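PDB 1VCZ: RNase NGR3 from Nicotiana glutinosa, which binds guanosine monophosphate and probably cleaves RNA as an endoribonuclease of the RNase T2 family. Local coordinates for residues E38-H43 with S123-N128. Residues are numbered along the deposited sequence; the frame is centred on the assembly and turned at random.
Sequences EDFSIH and SNLLEN. With 5GP (guanosine-5'-monophosphate), chain C.
Asp39 and Leu126 bring the two backbones closest, their CA atoms 6.2 Å apart. Residues 38-40 form the extended lead-in to strand 41-48. Residues 125-128 are the first turn of helix 125-131, which follows helix 109-123 after a break at Asn124, where phi is positive. No direct hydrogen bond joins the segments.

A water links them instead. It donates to Asp39 OD1 at 2.6 Å and accepts from Leu126 N at 3.1 Å, so a backbone N-H of the first helical turn is satisfied through solvent. Asp39 OD1 also takes a weak bond from Phe40 N, while OD2 forms a salt bridge with Arg120. Leu126 lies against this carboxylate, its CB 3.4 Å from Asp39 OD1. With CG anti to the backbone N (chi1 -168°), Leu126 extends its CD2 branch to Glu38 O, 3.4 Å away.

The buried part is Phe40 on Leu125. Leu125 CD1 sits over one ring face, 4.0 Å from the Phe40 centroid, in a CH-pi contact displaced toward the rim. Leu125 CB touches Phe40 CD1 at 3.6 Å. Ile173 and Val176 of strand 171-181 also pack on this ring. Replacing Phe40 by alanine is likely to leave Leu125 CD1 without its aromatic partner and to open a gap between helix 125-131 and the sheet.

His43, a predicted active-site residue, lies three residues after Phe40, in strand 41-48; guanosine monophosphate covers one face of its ring. The segments thus depend on buried apolar packing and one water, whose acceptor, the Asp39 carboxylate, is probably fixed by Arg120.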
ATOM      1  N   GLU A  38      -5.645 -12.862   2.971  1.00 33.79           N
ATOM      2  CA  GLU A  38      -4.318 -13.080   2.409  1.00 35.42           C
ATOM      3  C   GLU A  38      -4.353 -12.383   1.056  1.00 33.14           C
ATOM      4  O   GLU A  38      -4.513 -13.008   0.007  1.00 29.67           O
ATOM      5  CB  GLU A  38      -4.044 -14.578   2.243  1.00 39.37           C
ATOM      6  CG  GLU A  38      -2.640 -14.875   1.745  1.00 48.34           C
ATOM      7  CD  GLU A  38      -2.149 -16.260   2.141  1.00 52.28           C
ATOM      8  OE1 GLU A  38      -1.895 -16.497   3.351  1.00 52.19           O
ATOM      9  OE2 GLU A  38      -2.019 -17.109   1.234  1.00 47.94           O
ATOM     10  N   ASP A  39      -4.206 -11.063   1.095  1.00 26.92           N
ATOM     11  CA  ASP A  39      -4.295 -10.267  -0.115  1.00 24.52           C
ATOM     12  C   ASP A  39      -3.539  -8.974   0.197  1.00 22.59           C
ATOM     13  O   ASP A  39      -3.277  -8.660   1.370  1.00 17.71           O
ATOM     14  CB  ASP A  39      -5.788  -9.983  -0.372  1.00 26.43           C
ATOM     15  CG  ASP A  39      -6.065  -9.251  -1.678  1.00 32.08           C
ATOM     16  OD1 ASP A  39      -5.153  -9.089  -2.518  1.00 28.93           O
ATOM     17  OD2 ASP A  39      -7.236  -8.839  -1.867  1.00 30.97           O
ATOM     18  N   PHE A  40      -3.186  -8.237  -0.850  1.00 20.73           N
ATOM     19  CA  PHE A  40      -2.495  -6.976  -0.639  1.00 20.78           C
ATOM     20  C   PHE A  40      -3.476  -5.989  -0.038  1.00 16.45           C
ATOM     21  O   PHE A  40      -4.644  -5.902  -0.446  1.00 18.66           O
ATOM     22  CB  PHE A  40      -1.947  -6.420  -1.960  1.00 17.63           C
ATOM     23  CG  PHE A  40      -0.760  -7.178  -2.473  1.00 22.09           C
ATOM     24  CD1 PHE A  40      -0.933  -8.310  -3.268  1.00 20.60           C
ATOM     25  CD2 PHE A  40       0.539  -6.786  -2.118  1.00 18.37           C
ATOM     26  CE1 PHE A  40       0.167  -9.042  -3.697  1.00 21.19           C
ATOM     27  CE2 PHE A  40       1.638  -7.516  -2.544  1.00 20.54           C
ATOM     28  CZ  PHE A  40       1.455  -8.642  -3.330  1.00 25.17           C
ATOM     29  N   SER A  41      -2.992  -5.226   0.930  1.00 17.52           N
ATOM     30  CA  SER A  41      -3.833  -4.239   1.588  1.00 14.90           C
ATOM     31  C   SER A  41      -3.204  -2.861   1.438  1.00 17.21           C
ATOM     32  O   SER A  41      -2.018  -2.735   1.131  1.00 16.20           O
ATOM     33  CB  SER A  41      -3.964  -4.571   3.067  1.00 19.04           C
ATOM     34  OG  SER A  41      -2.715  -4.443   3.719  1.00 27.16           O
ATOM     35  N   ILE A  42      -4.002  -1.835   1.684  1.00 16.28           N
ATOM     36  CA  ILE A  42      -3.512  -0.470   1.562  1.00 12.44           C
ATOM     37  C   ILE A  42      -2.622  -0.007   2.702  1.00 13.97           C
ATOM     38  O   ILE A  42      -2.937  -0.199   3.871  1.00 16.14           O
ATOM     39  CB  ILE A  42      -4.697   0.528   1.481  1.00 15.73           C
ATOM     40  CG1 ILE A  42      -5.614   0.141   0.322  1.00 16.92           C
ATOM     41  CG2 ILE A  42      -4.196   1.964   1.292  1.00 17.64           C
ATOM     42  CD1 ILE A  42      -7.033   0.665   0.433  1.00 14.62           C
ATOM     43  N   HIS A  43      -1.504   0.611   2.351  1.00 13.62           N
ATOM     44  CA  HIS A  43      -0.674   1.230   3.373  1.00 17.85           C
ATOM     45  C   HIS A  43      -1.029   2.720   3.278  1.00 25.58           C
ATOM     46  O   HIS A  43      -1.502   3.323   4.262  1.00 23.76           O
ATOM     47  CB  HIS A  43       0.825   1.038   3.120  1.00 16.01           C
ATOM     48  CG  HIS A  43       1.685   1.770   4.111  1.00 24.47           C
ATOM     49  ND1 HIS A  43       3.027   1.515   4.277  1.00 25.28           N
ATOM     50  CD2 HIS A  43       1.377   2.744   5.008  1.00 32.42           C
ATOM     51  CE1 HIS A  43       3.511   2.291   5.231  1.00 23.76           C
ATOM     52  NE2 HIS A  43       2.531   3.047   5.694  1.00 26.41           N
ATOM     53  N   SER A 123      -5.722  -1.972  -9.245  1.00 19.98           N
ATOM     54  CA  SER A 123      -4.402  -2.564  -9.406  1.00 16.31           C
ATOM     55  C   SER A 123      -4.461  -4.085  -9.312  1.00 20.01           C
ATOM     56  O   SER A 123      -3.597  -4.760  -9.851  1.00 18.93           O
ATOM     57  CB  SER A 123      -3.422  -1.984  -8.386  1.00 17.90           C
ATOM     58  OG  SER A 123      -3.759  -2.401  -7.084  1.00 18.23           O
ATOM     59  N   ASN A 124      -5.451  -4.611  -8.581  1.00 23.08           N
ATOM     60  CA  ASN A 124      -5.705  -6.067  -8.503  1.00 21.57           C
ATOM     61  C   ASN A 124      -4.420  -6.906  -8.521  1.00 26.42           C
ATOM     62  O   ASN A 124      -4.259  -7.823  -9.346  1.00 22.09           O
ATOM     63  CB  ASN A 124      -6.589  -6.430  -9.709  1.00 24.24           C
ATOM     64  CG  ASN A 124      -7.320  -7.750  -9.529  1.00 26.24           C
ATOM     65  OD1 ASN A 124      -7.774  -8.073  -8.435  1.00 33.39           O
ATOM     66  ND2 ASN A 124      -7.439  -8.515 -10.613  1.00 37.22           N
ATOM     67  N   LEU A 125      -3.522  -6.602  -7.591  1.00 19.57           N
ATOM     68  CA  LEU A 125      -2.222  -7.242  -7.535  1.00 15.56           C
ATOM     69  C   LEU A 125      -2.191  -8.760  -7.390  1.00 21.31           C
ATOM     70  O   LEU A 125      -1.528  -9.435  -8.167  1.00 15.72           O
ATOM     71  CB  LEU A 125      -1.391  -6.630  -6.396  1.00 13.72           C
ATOM     72  CG  LEU A 125      -1.129  -5.125  -6.496  1.00 15.21           C
ATOM     73  CD1 LEU A 125      -0.248  -4.727  -5.328  1.00 16.09           C
ATOM     74  CD2 LEU A 125      -0.420  -4.783  -7.799  1.00 15.69           C
ATOM     75  N   LEU A 126      -2.883  -9.279  -6.379  1.00 23.52           N
ATOM     76  CA  LEU A 126      -2.900 -10.719  -6.124  1.00 24.36           C
ATOM     77  C   LEU A 126      -3.337 -11.483  -7.368  1.00 24.73           C
ATOM     78  O   LEU A 126      -2.718 -12.473  -7.736  1.00 24.48           O
ATOM     79  CB  LEU A 126      -3.851 -11.044  -4.964  1.00 29.35           C
ATOM     80  CG  LEU A 126      -3.782 -12.465  -4.387  1.00 28.24           C
ATOM     81  CD1 LEU A 126      -2.420 -12.706  -3.764  1.00 28.00           C
ATOM     82  CD2 LEU A 126      -4.860 -12.644  -3.326  1.00 33.39           C
ATOM     83  N   GLU A 127      -4.388 -11.013  -8.020  1.00 26.29           N
ATOM     84  CA  GLU A 127      -4.894 -11.676  -9.217  1.00 31.97           C
ATOM     85  C   GLU A 127      -3.964 -11.505 -10.425  1.00 35.58           C
ATOM     86  O   GLU A 127      -3.775 -12.430 -11.231  1.00 32.94           O
ATOM     87  CB  GLU A 127      -6.290 -11.157  -9.518  1.00 35.40           C
ATOM     88  CG  GLU A 127      -7.282 -11.510  -8.418  1.00 40.50           C
ATOM     89  CD  GLU A 127      -7.537 -13.011  -8.329  1.00 50.41           C
ATOM     90  OE1 GLU A 127      -7.972 -13.587  -9.356  1.00 48.75           O
ATOM     91  OE2 GLU A 127      -7.305 -13.604  -7.243  1.00 40.78           O
ATOM     92  N   ASN A 128      -3.366 -10.331 -10.556  1.00 27.93           N
ATOM     93  CA  ASN A 128      -2.455 -10.145 -11.666  1.00 32.68           C
ATOM     94  C   ASN A 128      -1.273 -11.107 -11.522  1.00 26.65           C
ATOM     95  O   ASN A 128      -0.760 -11.629 -12.523  1.00 29.36           O
ATOM     96  CB  ASN A 128      -1.992  -8.691 -11.731  1.00 27.13           C
ATOM     97  CG  ASN A 128      -3.018  -7.798 -12.383  1.00 33.01           C
ATOM     98  OD1 ASN A 128      -3.638  -8.189 -13.380  1.00 32.45           O
ATOM     99  ND2 ASN A 128      -3.198  -6.580 -11.847  1.00 32.99           N
TER
HETATM  100  P   5GP C 296       2.498   7.058   7.561  1.00 81.30           P
HETATM  101  O1P 5GP C 296       2.548   6.629   6.152  1.00 75.11           O
HETATM  102  O2P 5GP C 296       3.831   7.523   8.131  1.00 78.08           O
HETATM  103  O3P 5GP C 296       1.407   8.174   7.764  1.00 80.34           O
HETATM  104  O5' 5GP C 296       2.001   5.845   8.523  1.00 77.32           O
HETATM  105  C5' 5GP C 296       2.889   4.766   8.862  1.00 66.83           C
HETATM  106  C4' 5GP C 296       2.840   4.425  10.338  1.00 61.95           C
HETATM  107  O4' 5GP C 296       1.588   3.672  10.494  1.00 58.31           O
HETATM  108  C3' 5GP C 296       3.928   3.514  10.888  1.00 61.80           C
HETATM  109  O3' 5GP C 296       4.972   4.232  11.523  1.00 63.70           O
HETATM  110  C2' 5GP C 296       3.244   2.567  11.881  1.00 58.33           C
HETATM  111  O2' 5GP C 296       3.507   2.924  13.258  1.00 58.88           O
HETATM  112  C1' 5GP C 296       1.760   2.668  11.519  1.00 55.55           C
HETATM  113  N9  5GP C 296       1.022   1.431  11.122  1.00 50.82           N
HETATM  114  C8  5GP C 296      -0.106   0.884  11.680  1.00 43.73           C
HETATM  115  N7  5GP C 296      -0.480  -0.272  11.179  1.00 42.57           N
HETATM  116  C5  5GP C 296       0.438  -0.461  10.122  1.00 39.78           C
HETATM  117  C6  5GP C 296       0.485  -1.536   9.172  1.00 38.73           C
HETATM  118  O6  5GP C 296      -0.306  -2.454   9.044  1.00 33.68           O
HETATM  119  N1  5GP C 296       1.626  -1.435   8.308  1.00 34.49           N
HETATM  120  C2  5GP C 296       2.507  -0.346   8.306  1.00 42.57           C
HETATM  121  N2  5GP C 296       3.482  -0.428   7.361  1.00 31.20           N
HETATM  122  N3  5GP C 296       2.420   0.719   9.160  1.00 43.33           N
HETATM  123  C4  5GP C 296       1.368   0.570  10.066  1.00 45.33           C
HETATM  124  O   HOH W   1      -4.914  -7.682  -4.748  1.00 25.44           O